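Local coordinates for protein peptide methionine sulfoxide reductase msrA/msrB (Neisseria meningitidis, PDB 3BQG) that probably reduces oxidised methionine, as the peptide methionine S-sulfoxide, back to methionine by way of a sulfenic acid formed on its active-site cysteine, at residues 80-85 with 123-128; 14-19 with 154-159; 31-36 with 136-141; 24-29 with 64-69. The protein carries 1 engineered substitution. All coordinates share one frame; numbering follows the deposited sequence.

From the N terminus, helix 14-21 opens the longest loop, which interaction 2 closes when 154-159 returns to it; the other three contacts are nested inside. Strand 26-34 then serves two of them. Its start and the residues before it (24-29) meet the approach to helix 68-78 in interaction 4, while its end (31-36) waits for the outermost strand 135-137 in interaction 3. These two loops cross, since 64-69 comes between 31-36 and 136-141. Interaction 1, where 80-85 meets 123-128, follows the closure of interaction 4 and lies within the loop of interaction 3. Interactions 2 and 3 touch where Glu17 packs on Ser31.

Interaction 1: residues 80-85 with 123-128; sequences DPTSLN and LPLVVE
Thr82 lies against the extended run Leu123-Leu125, and its short side chain can be followed atom by atom. CB sits 3.8 Å from Pro124 O and 4.1 Å from Leu123 CB, and the two side chains cross at about a right angle. Beyond CB the two branches divide. CG2 stands anti to the carbonyl carbon and reaches apolar ground, 4.1 Å from Leu125 CD1. OG1, with chi1 at 74°, turns back instead to Asp80, donating to OD1 on its syn side. The same OD1 accepts from Thr82 N, which closes an Asx turn, so two donors of Thr82 grip this one oxygen.

The backbones join one residue earlier. Val126 N donates to Pro81 O at 2.8 Å in a nearly straight bond (168°), and Leu125 CA adds a C-H...O contact to that oxygen. Further along, water 1 bridges the two segments by donating to both Thr82 O and Pro124 O. Pro81 CB is pressed tightly on Val127 CG2 at 3.5 Å, with Leu125 CG 3.9 Å from the same CB, while Val126 CG2 lies 3.5 Å from Ser83 O. The contact thus joins the loop after helix 68-78 to the connection between helix 106-117 and strand 128-131: Val127 also packs on Leu114 of that helix, Leu125 on Glu117, and Glu128 enters the sheet by backbone bonds to Ser97 and Val99 of strand 97-101.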
loop_
_atom_site.group_PDB
_atom_site.type_symbol
_atom_site.label_atom_id
_atom_site.label_comp_id
_atom_site.label_asym_id
_atom_site.label_seq_id
_atom_site.Cartn_x
_atom_site.Cartn_y
_atom_site.Cartn_z
ATOM N N ASP A 80 -2.314 6.413 -7.777
ATOM C CA ASP A 80 -3.322 7.361 -8.271
ATOM C C ASP A 80 -4.451 7.336 -7.237
ATOM O O ASP A 80 -5.192 6.354 -7.135
ATOM C CB ASP A 80 -3.864 6.930 -9.633
ATOM C CG ASP A 80 -4.751 7.990 -10.261
ATOM O OD1 ASP A 80 -5.446 8.701 -9.506
ATOM O OD2 ASP A 80 -4.761 8.112 -11.502
ATOM N N PRO A 81 -4.597 8.423 -6.467
ATOM C CA PRO A 81 -5.612 8.549 -5.420
ATOM C C PRO A 81 -7.007 8.949 -5.880
ATOM O O PRO A 81 -7.887 9.152 -5.052
ATOM C CB PRO A 81 -5.000 9.600 -4.506
ATOM C CG PRO A 81 -4.467 10.571 -5.520
ATOM C CD PRO A 81 -3.818 9.676 -6.578
ATOM N N THR A 82 -7.213 9.051 -7.187
ATOM C CA THR A 82 -8.511 9.466 -7.709
ATOM C C THR A 82 -9.285 8.380 -8.448
ATOM O O THR A 82 -10.444 8.578 -8.801
ATOM C CB THR A 82 -8.350 10.666 -8.666
ATOM O OG1 THR A 82 -7.792 10.217 -9.907
ATOM C CG2 THR A 82 -7.406 11.706 -8.064
ATOM N N SER A 83 -8.658 7.239 -8.689
ATOM C CA SER A 83 -9.341 6.165 -9.410
ATOM C C SER A 83 -9.921 5.117 -8.468
ATOM O O SER A 83 -9.246 4.647 -7.554
ATOM C CB SER A 83 -8.380 5.505 -10.399
ATOM O OG SER A 83 -7.222 5.049 -9.728
ATOM N N LEU A 84 -11.177 4.757 -8.700
ATOM C CA LEU A 84 -11.863 3.775 -7.873
ATOM C C LEU A 84 -11.687 2.360 -8.426
ATOM O O LEU A 84 -11.928 2.106 -9.608
ATOM C CB LEU A 84 -13.348 4.123 -7.790
ATOM C CG LEU A 84 -14.202 3.259 -6.863
ATOM C CD1 LEU A 84 -13.669 3.350 -5.436
ATOM C CD2 LEU A 84 -15.642 3.731 -6.933
ATOM N N ASN A 85 -11.257 1.446 -7.562
ATOM C CA ASN A 85 -11.038 0.050 -7.942
ATOM C C ASN A 85 -10.237 -0.120 -9.226
ATOM O O ASN A 85 -10.592 -0.933 -10.082
ATOM C CB ASN A 85 -12.370 -0.673 -8.096
ATOM C CG ASN A 85 -13.207 -0.606 -6.846
ATOM O OD1 ASN A 85 -12.696 -0.753 -5.734
ATOM N ND2 ASN A 85 -14.504 -0.397 -7.017
ATOM N N LEU A 123 -9.793 16.220 -9.508
ATOM C CA LEU A 123 -10.769 15.149 -9.272
ATOM C C LEU A 123 -10.752 14.778 -7.790
ATOM O O LEU A 123 -9.708 14.827 -7.139
ATOM C CB LEU A 123 -10.439 13.900 -10.105
ATOM C CG LEU A 123 -10.464 14.006 -11.634
ATOM C CD1 LEU A 123 -10.134 12.654 -12.248
ATOM C CD2 LEU A 123 -11.827 14.482 -12.100
ATOM N N PRO A 124 -11.907 14.403 -7.232
ATOM C CA PRO A 124 -11.920 14.044 -5.812
ATOM C C PRO A 124 -11.117 12.784 -5.478
ATOM O O PRO A 124 -11.080 11.823 -6.253
ATOM C CB PRO A 124 -13.409 13.898 -5.503
ATOM C CG PRO A 124 -13.995 13.466 -6.808
ATOM C CD PRO A 124 -13.252 14.307 -7.826
ATOM N N LEU A 125 -10.461 12.803 -4.322
ATOM C CA LEU A 125 -9.668 11.660 -3.866
ATOM C C LEU A 125 -10.591 10.553 -3.353
ATOM O O LEU A 125 -11.618 10.834 -2.734
ATOM C CB LEU A 125 -8.710 12.106 -2.759
ATOM C CG LEU A 125 -7.296 12.492 -3.199
ATOM C CD1 LEU A 125 -7.335 13.447 -4.375
ATOM C CD2 LEU A 125 -6.555 13.098 -2.021
ATOM N N VAL A 126 -10.242 9.296 -3.622
ATOM C CA VAL A 126 -11.081 8.189 -3.181
ATOM C C VAL A 126 -10.342 7.148 -2.336
ATOM O O VAL A 126 -10.844 6.048 -2.119
ATOM C CB VAL A 126 -11.752 7.477 -4.385
ATOM C CG1 VAL A 126 -12.576 8.472 -5.183
ATOM C CG2 VAL A 126 -10.700 6.825 -5.273
ATOM N N VAL A 127 -9.154 7.502 -1.860
ATOM C CA VAL A 127 -8.355 6.603 -1.025
ATOM C C VAL A 127 -9.062 6.303 0.301
ATOM O O VAL A 127 -9.530 7.216 0.980
ATOM C CB VAL A 127 -6.969 7.231 -0.720
ATOM C CG1 VAL A 127 -6.161 6.317 0.202
ATOM C CG2 VAL A 127 -6.221 7.484 -2.020
ATOM N N GLU A 128 -9.140 5.026 0.667
ATOM C CA GLU A 128 -9.772 4.622 1.926
ATOM C C GLU A 128 -8.867 4.976 3.112
ATOM O O GLU A 128 -7.646 4.988 2.992
ATOM C CB GLU A 128 -10.060 3.107 1.934
ATOM C CG GLU A 128 -11.095 2.672 0.900
ATOM C CD GLU A 128 -11.454 1.195 0.971
ATOM O OE1 GLU A 128 -10.618 0.373 1.395
ATOM O OE2 GLU A 128 -12.581 0.847 0.579
HETATM O O HOH W 1 -12.205 10.733 -8.313
#

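Interaction 2: residues 14-19 with 154-159; sequences WGLEAY and SHIDIR. Engineered in segment 154-159: Ser154 (natural residue Cys).
Ile156 and Ile158 approach helix 14-21 from the returning C-terminal segment and meet different parts of its surface. Ile156 points at the helix; its CG1 is anti to the carbonyl carbon (chi1 -58°), and CD1 ends 3.7 Å from Leu16 N, with Leu16 CB at 4.2 Å as the two side chains run at a slant to each other. CG1 of the same isoleucine lies 3.4 Å above the plane of the His155 ring, over its centre. This imidazole is also held at its edge: ND1 is hydrogen-bonded to water 2, which lies in the ring plane and accepts from Gly15 N, while NE2 is bonded to Gly10 O. The ring is therefore fixed in rotation from two sides.

Trp14 and Gly15 end the Gly-Cys-Phe-Trp-Gly signature of the MsrA family, in which Cys12 is present as the sulfenic acid, so the returning segment packs on the helix that starts at the active site. Gly15 presents bare backbone there, its CA 3.6 Å from OG of the engineered Ser154. That hydroxyl donates to Ile156 O at 2.8 Å, meeting a lone pair in the carbonyl plane. One turn further along the helix, Ile158 CG2 rests 3.5 Å from Ala18 O. The Tyr19 ring has Ile158 O near its plane at the CD1 edge, 4.0 Å away, and its OH is bonded to Tyr74 O of helix 68-78.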
loop_
_atom_site.group_PDB
_atom_site.type_symbol
_atom_site.label_atom_id
_atom_site.label_comp_id
_atom_site.label_asym_id
_atom_site.label_seq_id
_atom_site.Cartn_x
_atom_site.Cartn_y
_atom_site.Cartn_z
ATOM N N TRP A 14 2.935 -6.326 -6.121
ATOM C CA TRP A 14 4.299 -6.607 -6.587
ATOM C C TRP A 14 5.077 -5.298 -6.709
ATOM O O TRP A 14 6.144 -5.135 -6.114
ATOM C CB TRP A 14 4.298 -7.305 -7.953
ATOM C CG TRP A 14 3.672 -8.673 -7.987
ATOM C CD1 TRP A 14 3.456 -9.514 -6.929
ATOM C CD2 TRP A 14 3.224 -9.373 -9.155
ATOM N NE1 TRP A 14 2.901 -10.695 -7.370
ATOM C CE2 TRP A 14 2.748 -10.634 -8.730
ATOM C CE3 TRP A 14 3.180 -9.055 -10.519
ATOM C CZ2 TRP A 14 2.233 -11.583 -9.625
ATOM C CZ3 TRP A 14 2.669 -10.001 -11.411
ATOM C CH2 TRP A 14 2.201 -11.250 -10.957
ATOM N N GLY A 15 4.528 -4.360 -7.477
ATOM C CA GLY A 15 5.184 -3.080 -7.675
ATOM C C GLY A 15 5.283 -2.210 -6.429
ATOM O O GLY A 15 6.335 -1.629 -6.160
ATOM N N LEU A 16 4.199 -2.118 -5.662
ATOM C CA LEU A 16 4.206 -1.295 -4.459
ATOM C C LEU A 16 5.195 -1.818 -3.419
ATOM O O LEU A 16 5.843 -1.037 -2.726
ATOM C CB LEU A 16 2.798 -1.225 -3.858
ATOM C CG LEU A 16 2.590 -0.276 -2.667
ATOM C CD1 LEU A 16 2.888 1.158 -3.075
ATOM C CD2 LEU A 16 1.152 -0.399 -2.174
ATOM N N GLU A 17 5.306 -3.139 -3.301
ATOM C CA GLU A 17 6.230 -3.722 -2.336
ATOM C C GLU A 17 7.665 -3.433 -2.761
ATOM O O GLU A 17 8.477 -2.956 -1.967
ATOM C CB GLU A 17 6.045 -5.235 -2.237
ATOM C CG GLU A 17 7.155 -5.902 -1.422
ATOM C CD GLU A 17 7.278 -7.379 -1.703
ATOM O OE1 GLU A 17 7.385 -7.750 -2.891
ATOM O OE2 GLU A 17 7.269 -8.172 -0.738
ATOM N N ALA A 18 7.963 -3.727 -4.021
ATOM C CA ALA A 18 9.299 -3.501 -4.565
ATOM C C ALA A 18 9.699 -2.049 -4.352
ATOM O O ALA A 18 10.850 -1.735 -4.060
ATOM C CB ALA A 18 9.311 -3.834 -6.050
ATOM N N TYR A 19 8.725 -1.164 -4.510
ATOM C CA TYR A 19 8.932 0.266 -4.334
ATOM C C TYR A 19 9.338 0.626 -2.898
ATOM O O TYR A 19 10.340 1.304 -2.688
ATOM C CB TYR A 19 7.644 1.002 -4.728
ATOM C CG TYR A 19 7.622 2.485 -4.446
ATOM C CD1 TYR A 19 8.362 3.382 -5.219
ATOM C CD2 TYR A 19 6.829 2.997 -3.421
ATOM C CE1 TYR A 19 8.306 4.756 -4.975
ATOM C CE2 TYR A 19 6.768 4.361 -3.172
ATOM C CZ TYR A 19 7.505 5.235 -3.949
ATOM O OH TYR A 19 7.424 6.587 -3.701
ATOM N N SER A 154 4.846 -4.601 -13.409
ATOM C CA SER A 154 4.833 -3.543 -12.402
ATOM C C SER A 154 4.211 -2.275 -12.969
ATOM O O SER A 154 4.657 -1.759 -13.995
ATOM C CB SER A 154 6.250 -3.236 -11.912
ATOM O OG SER A 154 6.235 -2.165 -10.984
ATOM N N HIS A 155 3.177 -1.777 -12.298
ATOM C CA HIS A 155 2.495 -0.564 -12.731
ATOM C C HIS A 155 3.197 0.660 -12.141
ATOM O O HIS A 155 2.808 1.797 -12.400
ATOM C CB HIS A 155 1.027 -0.592 -12.281
ATOM C CG HIS A 155 0.846 -0.583 -10.792
ATOM N ND1 HIS A 155 1.355 -1.568 -9.972
ATOM C CD2 HIS A 155 0.217 0.298 -9.975
ATOM C CE1 HIS A 155 1.049 -1.294 -8.714
ATOM N NE2 HIS A 155 0.359 -0.167 -8.689
ATOM N N ILE A 156 4.243 0.418 -11.359
ATOM C CA ILE A 156 4.985 1.499 -10.721
ATOM C C ILE A 156 6.458 1.525 -11.126
ATOM O O ILE A 156 7.100 0.486 -11.219
ATOM C CB ILE A 156 4.916 1.376 -9.184
ATOM C CG1 ILE A 156 3.454 1.390 -8.721
ATOM C CG2 ILE A 156 5.695 2.515 -8.530
ATOM C CD1 ILE A 156 3.277 1.132 -7.241
ATOM N N ASP A 157 6.979 2.723 -11.375
ATOM C CA ASP A 157 8.383 2.897 -11.732
ATOM C C ASP A 157 9.120 2.903 -10.399
ATOM O O ASP A 157 9.338 3.959 -9.802
ATOM C CB ASP A 157 8.597 4.230 -12.453
ATOM C CG ASP A 157 10.041 4.429 -12.904
ATOM O OD1 ASP A 157 10.923 3.653 -12.476
ATOM O OD2 ASP A 157 10.291 5.372 -13.684
ATOM N N ILE A 158 9.489 1.715 -9.937
ATOM C CA ILE A 158 10.171 1.565 -8.662
ATOM C C ILE A 158 11.352 2.517 -8.470
ATOM O O ILE A 158 11.730 2.824 -7.338
ATOM C CB ILE A 158 10.624 0.096 -8.477
ATOM C CG1 ILE A 158 9.409 -0.826 -8.613
ATOM C CG2 ILE A 158 11.245 -0.101 -7.108
ATOM C CD1 ILE A 158 8.253 -0.439 -7.722
ATOM N N ARG A 159 11.925 2.990 -9.573
ATOM C CA ARG A 159 13.065 3.904 -9.514
ATOM C C ARG A 159 12.713 5.163 -8.723
ATOM O O ARG A 159 13.540 5.704 -7.987
ATOM C CB ARG A 159 13.479 4.336 -10.921
ATOM C CG ARG A 159 13.715 3.217 -11.920
ATOM C CD ARG A 159 13.938 3.825 -13.306
ATOM N NE ARG A 159 14.263 2.891 -14.390
ATOM C CZ ARG A 159 14.538 1.594 -14.254
ATOM N NH1 ARG A 159 14.827 0.870 -15.331
ATOM N NH2 ARG A 159 14.517 1.007 -13.063
HETATM O O HOH W 2 2.819 -3.987 -9.874
#

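Interaction 3: residues 31-36 with 136-141; sequences SGYANG and YDAEEY
Ser31 O is gripped by two donors: Ala138 N, at 2.8 Å and nearly straight (167°), and the side-chain amide of Gln143. The bond from Ala138 continues an antiparallel pairing in which strand 135-137 is added as the outermost strand of the mixed sheet, beside strand 26-34. Tyr33 and Tyr136 form the hydrogen-bonded pair, Tyr33 N giving to Tyr136 O at 2.8 Å and Tyr136 N returning to Tyr33 O at 3.0 Å. Gly32 and Asp137 make the neighbouring non-hydrogen-bonded pair; without a side chain on Gly32 the strands draw close, with Gly32 CA only 3.1 Å from Tyr136 O.

Both tyrosines rise from the same face of the sheet. Tyr136 leans toward the loop of Lys39, Asn40 and Pro41, whereas Tyr33 extends along 136-141, past the peptide of residues 137 and 138, and lies beside Val46 of helix 43-48. Its CZ touches Ala138 CB at 3.8 Å. Ala138 CB in turn sits 3.4 Å from Ser31 O, tucked between the backbone and the phenol end. Glu139 bends sharply at chi2 (86°), which brings its carboxylate to the end of the tyrosine, the two planes standing 89° apart. OE2 accepts from Tyr43 N, the other oxygen being held by the phenol: Tyr33 OH donates 2.8 Å to OE1, which lies in the ring plane and receives the proton on its syn lone pair.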
loop_
_atom_site.group_PDB
_atom_site.type_symbol
_atom_site.label_atom_id
_atom_site.label_comp_id
_atom_site.label_asym_id
_atom_site.label_seq_id
_atom_site.Cartn_x
_atom_site.Cartn_y
_atom_site.Cartn_z
ATOM N N SER A 31 3.712 -8.299 1.409
ATOM C CA SER A 31 2.493 -8.251 0.610
ATOM C C SER A 31 1.451 -9.189 1.209
ATOM O O SER A 31 1.778 -10.271 1.704
ATOM C CB SER A 31 2.780 -8.650 -0.843
ATOM O OG SER A 31 3.512 -7.640 -1.515
ATOM N N GLY A 32 0.192 -8.767 1.160
ATOM C CA GLY A 32 -0.879 -9.577 1.714
ATOM C C GLY A 32 -2.262 -9.123 1.282
ATOM O O GLY A 32 -2.401 -8.271 0.405
ATOM N N TYR A 33 -3.281 -9.683 1.925
ATOM C CA TYR A 33 -4.682 -9.394 1.619
ATOM C C TYR A 33 -5.327 -8.773 2.852
ATOM O O TYR A 33 -5.342 -9.385 3.922
ATOM C CB TYR A 33 -5.373 -10.704 1.257
ATOM C CG TYR A 33 -4.546 -11.543 0.306
ATOM C CD1 TYR A 33 -4.345 -11.132 -1.011
ATOM C CD2 TYR A 33 -3.933 -12.729 0.729
ATOM C CE1 TYR A 33 -3.562 -11.872 -1.884
ATOM C CE2 TYR A 33 -3.140 -13.479 -0.140
ATOM C CZ TYR A 33 -2.962 -13.042 -1.445
ATOM O OH TYR A 33 -2.200 -13.770 -2.329
ATOM N N ALA A 34 -5.879 -7.572 2.698
ATOM C CA ALA A 34 -6.467 -6.870 3.832
ATOM C C ALA A 34 -7.927 -6.480 3.709
ATOM O O ALA A 34 -8.449 -6.286 2.611
ATOM C CB ALA A 34 -5.645 -5.622 4.127
ATOM N N ASN A 35 -8.564 -6.342 4.870
ATOM C CA ASN A 35 -9.959 -5.932 4.977
ATOM C C ASN A 35 -10.910 -6.652 4.032
ATOM O O ASN A 35 -11.660 -6.024 3.285
ATOM C CB ASN A 35 -10.064 -4.414 4.783
ATOM C CG ASN A 35 -9.518 -3.630 5.972
ATOM O OD1 ASN A 35 -8.826 -4.181 6.833
ATOM N ND2 ASN A 35 -9.817 -2.335 6.016
ATOM N N GLY A 36 -10.865 -7.979 4.073
ATOM C CA GLY A 36 -11.750 -8.775 3.253
ATOM C C GLY A 36 -12.846 -9.312 4.157
ATOM O O GLY A 36 -12.924 -8.947 5.334
ATOM N N TYR A 136 -3.643 -10.776 5.995
ATOM C CA TYR A 136 -3.081 -12.115 5.845
ATOM C C TYR A 136 -1.977 -12.075 4.789
ATOM O O TYR A 136 -2.199 -11.596 3.674
ATOM C CB TYR A 136 -4.188 -13.081 5.419
ATOM C CG TYR A 136 -5.366 -13.073 6.370
ATOM C CD1 TYR A 136 -5.320 -13.771 7.578
ATOM C CD2 TYR A 136 -6.505 -12.314 6.092
ATOM C CE1 TYR A 136 -6.374 -13.709 8.488
ATOM C CE2 TYR A 136 -7.567 -12.247 6.997
ATOM C CZ TYR A 136 -7.493 -12.945 8.191
ATOM O OH TYR A 136 -8.536 -12.876 9.091
ATOM N N ASP A 137 -0.792 -12.566 5.149
ATOM C CA ASP A 137 0.362 -12.596 4.238
ATOM C C ASP A 137 0.062 -13.355 2.948
ATOM O O ASP A 137 -0.606 -14.387 2.973
ATOM C CB ASP A 137 1.558 -13.293 4.895
ATOM C CG ASP A 137 2.097 -12.549 6.094
ATOM O OD1 ASP A 137 1.482 -11.554 6.525
ATOM O OD2 ASP A 137 3.149 -12.979 6.609
ATOM N N ALA A 138 0.577 -12.852 1.829
ATOM C CA ALA A 138 0.392 -13.514 0.544
ATOM C C ALA A 138 1.365 -14.690 0.509
ATOM O O ALA A 138 2.297 -14.752 1.315
ATOM C CB ALA A 138 0.698 -12.556 -0.592
ATOM N N GLU A 139 1.139 -15.623 -0.412
ATOM C CA GLU A 139 2.007 -16.792 -0.551
ATOM C C GLU A 139 3.458 -16.371 -0.786
ATOM O O GLU A 139 3.730 -15.262 -1.254
ATOM C CB GLU A 139 1.517 -17.677 -1.700
ATOM C CG GLU A 139 0.138 -18.278 -1.457
ATOM C CD GLU A 139 -1.001 -17.360 -1.879
ATOM O OE1 GLU A 139 -0.848 -16.117 -1.810
ATOM O OE2 GLU A 139 -2.063 -17.891 -2.268
ATOM N N GLU A 140 4.386 -17.261 -0.449
ATOM C CA GLU A 140 5.808 -16.983 -0.595
ATOM C C GLU A 140 6.235 -16.547 -1.995
ATOM O O GLU A 140 7.080 -15.663 -2.138
ATOM C CB GLU A 140 6.620 -18.206 -0.138
ATOM C CG GLU A 140 8.102 -18.189 -0.503
ATOM C CD GLU A 140 8.377 -18.818 -1.864
ATOM O OE1 GLU A 140 7.904 -19.957 -2.098
ATOM O OE2 GLU A 140 9.066 -18.179 -2.694
ATOM N N TYR A 141 5.658 -17.138 -3.032
ATOM C CA TYR A 141 6.053 -16.744 -4.377
ATOM C C TYR A 141 5.719 -15.286 -4.678
ATOM O O TYR A 141 6.259 -14.707 -5.618
ATOM C CB TYR A 141 5.431 -17.665 -5.438
ATOM C CG TYR A 141 3.926 -17.613 -5.572
ATOM C CD1 TYR A 141 3.103 -18.386 -4.753
ATOM C CD2 TYR A 141 3.326 -16.832 -6.562
ATOM C CE1 TYR A 141 1.713 -18.393 -4.923
ATOM C CE2 TYR A 141 1.940 -16.829 -6.737
ATOM C CZ TYR A 141 1.142 -17.612 -5.919
ATOM O OH TYR A 141 -0.220 -17.631 -6.111
#

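Interaction 4: residues 24-29 with 64-69; sequences DGVVDA and DKLSLD
The entry into strand 26-34 meets the approach to helix 68-78 at Gly25, which packs against Lys65 and Leu66. Gly25 takes a positive phi (121°), a conformation readily adopted by glycine, and its bare CA faces 64-69. Leu66 CD1 comes to 3.7 Å from that CA, and Lys65 CD to 3.8 Å, so the two side chains flank the glycine. The leucine does most of the apolar work: CD1 also lies 3.7 Å from Asp24 O and 4.1 Å from Val26 CG2, a methyl held anti to the carbonyl carbon and meeting the leucine at a slant.

Lys65 keeps its aliphatic chain extended through chi3 and passes across Asp24 at about a right angle. What touches the carboxylate is carbon rather than the ammonium group: CD is 3.9 Å from Asp24 OD2. The chain then bends at chi4 (67°), leaving NZ 5.0 Å from Asp24 OD1, too far for a salt bridge though probably close enough for some attraction between opposite charges. NZ has a long, weak ion pair with Asp62 OD2 at the end of strand 54-62.

Regular structure takes over on both sides. Gly25 is backbone-bonded to Asp62, and a classic beta bulge follows, with Val27 and Asp28 both facing Thr60 of strand 54-62. In 64-69, Ser67 is the N-cap of helix 68-78, whose first residue, Leu68, packs on Tyr61 of that strand and on Glu106 and Val109 of helix 106-117.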
loop_
_atom_site.group_PDB
_atom_site.type_symbol
_atom_site.label_atom_id
_atom_site.label_comp_id
_atom_site.label_asym_id
_atom_site.label_seq_id
_atom_site.Cartn_x
_atom_site.Cartn_y
_atom_site.Cartn_z
ATOM N N ASP A 24 15.226 3.913 2.220
ATOM C CA ASP A 24 16.009 3.862 3.458
ATOM C C ASP A 24 15.095 4.256 4.621
ATOM O O ASP A 24 14.525 5.348 4.633
ATOM C CB ASP A 24 17.203 4.825 3.362
ATOM C CG ASP A 24 18.047 4.850 4.626
ATOM O OD1 ASP A 24 18.432 3.769 5.118
ATOM O OD2 ASP A 24 18.336 5.961 5.122
ATOM N N GLY A 25 14.954 3.361 5.590
ATOM C CA GLY A 25 14.084 3.632 6.722
ATOM C C GLY A 25 13.009 2.562 6.784
ATOM O O GLY A 25 12.384 2.335 7.820
ATOM N N VAL A 26 12.781 1.911 5.651
ATOM C CA VAL A 26 11.802 0.836 5.577
ATOM C C VAL A 26 12.571 -0.443 5.840
ATOM O O VAL A 26 13.431 -0.838 5.047
ATOM C CB VAL A 26 11.142 0.766 4.191
ATOM C CG1 VAL A 26 10.256 -0.468 4.092
ATOM C CG2 VAL A 26 10.316 2.025 3.958
ATOM N N VAL A 27 12.262 -1.092 6.955
ATOM C CA VAL A 27 12.961 -2.312 7.331
ATOM C C VAL A 27 12.291 -3.594 6.847
ATOM O O VAL A 27 12.908 -4.654 6.857
ATOM C CB VAL A 27 13.169 -2.355 8.860
ATOM C CG1 VAL A 27 14.027 -1.170 9.282
ATOM C CG2 VAL A 27 11.835 -2.301 9.581
ATOM N N ASP A 28 11.039 -3.497 6.411
ATOM C CA ASP A 28 10.323 -4.661 5.900
ATOM C C ASP A 28 9.066 -4.226 5.147
ATOM O O ASP A 28 8.472 -3.195 5.453
ATOM C CB ASP A 28 9.931 -5.594 7.053
ATOM C CG ASP A 28 9.606 -7.011 6.586
ATOM O OD1 ASP A 28 9.055 -7.785 7.396
ATOM O OD2 ASP A 28 9.907 -7.361 5.424
ATOM N N ALA A 29 8.682 -5.016 4.151
ATOM C CA ALA A 29 7.487 -4.757 3.354
ATOM C C ALA A 29 6.936 -6.119 2.965
ATOM O O ALA A 29 7.548 -6.845 2.175
ATOM C CB ALA A 29 7.831 -3.937 2.110
ATOM N N ASP A 64 12.531 6.324 13.830
ATOM C CA ASP A 64 13.517 7.381 14.035
ATOM C C ASP A 64 14.041 7.974 12.726
ATOM O O ASP A 64 14.737 8.984 12.734
ATOM C CB ASP A 64 14.685 6.868 14.884
ATOM C CG ASP A 64 14.295 6.654 16.332
ATOM O OD1 ASP A 64 13.609 7.535 16.889
ATOM O OD2 ASP A 64 14.675 5.618 16.917
ATOM N N LYS A 65 13.704 7.349 11.605
ATOM C CA LYS A 65 14.139 7.851 10.306
ATOM C C LYS A 65 12.969 8.440 9.531
ATOM O O LYS A 65 13.078 9.515 8.946
ATOM C CB LYS A 65 14.752 6.736 9.454
ATOM C CG LYS A 65 16.140 6.281 9.848
ATOM C CD LYS A 65 16.750 5.491 8.695
ATOM C CE LYS A 65 18.103 4.908 9.052
ATOM N NZ LYS A 65 17.970 3.864 10.100
ATOM N N LEU A 66 11.851 7.721 9.527
ATOM C CA LEU A 66 10.668 8.148 8.790
ATOM C C LEU A 66 9.434 8.314 9.662
ATOM O O LEU A 66 9.200 7.530 10.583
ATOM C CB LEU A 66 10.356 7.132 7.685
ATOM C CG LEU A 66 11.443 6.846 6.649
ATOM C CD1 LEU A 66 11.056 5.627 5.823
ATOM C CD2 LEU A 66 11.639 8.068 5.760
ATOM N N SER A 67 8.649 9.344 9.362
ATOM C CA SER A 67 7.409 9.609 10.080
ATOM C C SER A 67 6.288 9.038 9.210
ATOM O O SER A 67 6.505 8.751 8.029
ATOM C CB SER A 67 7.205 11.117 10.248
ATOM O OG SER A 67 6.980 11.745 8.992
ATOM N N LEU A 68 5.100 8.874 9.781
ATOM C CA LEU A 68 3.968 8.354 9.024
ATOM C C LEU A 68 3.711 9.223 7.793
ATOM O O LEU A 68 3.317 8.719 6.741
ATOM C CB LEU A 68 2.711 8.316 9.897
ATOM C CG LEU A 68 1.392 7.913 9.221
ATOM C CD1 LEU A 68 1.550 6.601 8.457
ATOM C CD2 LEU A 68 0.309 7.783 10.287
ATOM N N ASP A 69 3.934 10.527 7.919
ATOM C CA ASP A 69 3.715 11.415 6.786
ATOM C C ASP A 69 4.707 11.131 5.670
ATOM O O ASP A 69 4.330 11.112 4.500
ATOM C CB ASP A 69 3.834 12.884 7.184
ATOM C CG ASP A 69 3.548 13.810 6.017
ATOM O OD1 ASP A 69 2.385 13.824 5.546
ATOM O OD2 ASP A 69 4.483 14.502 5.557
#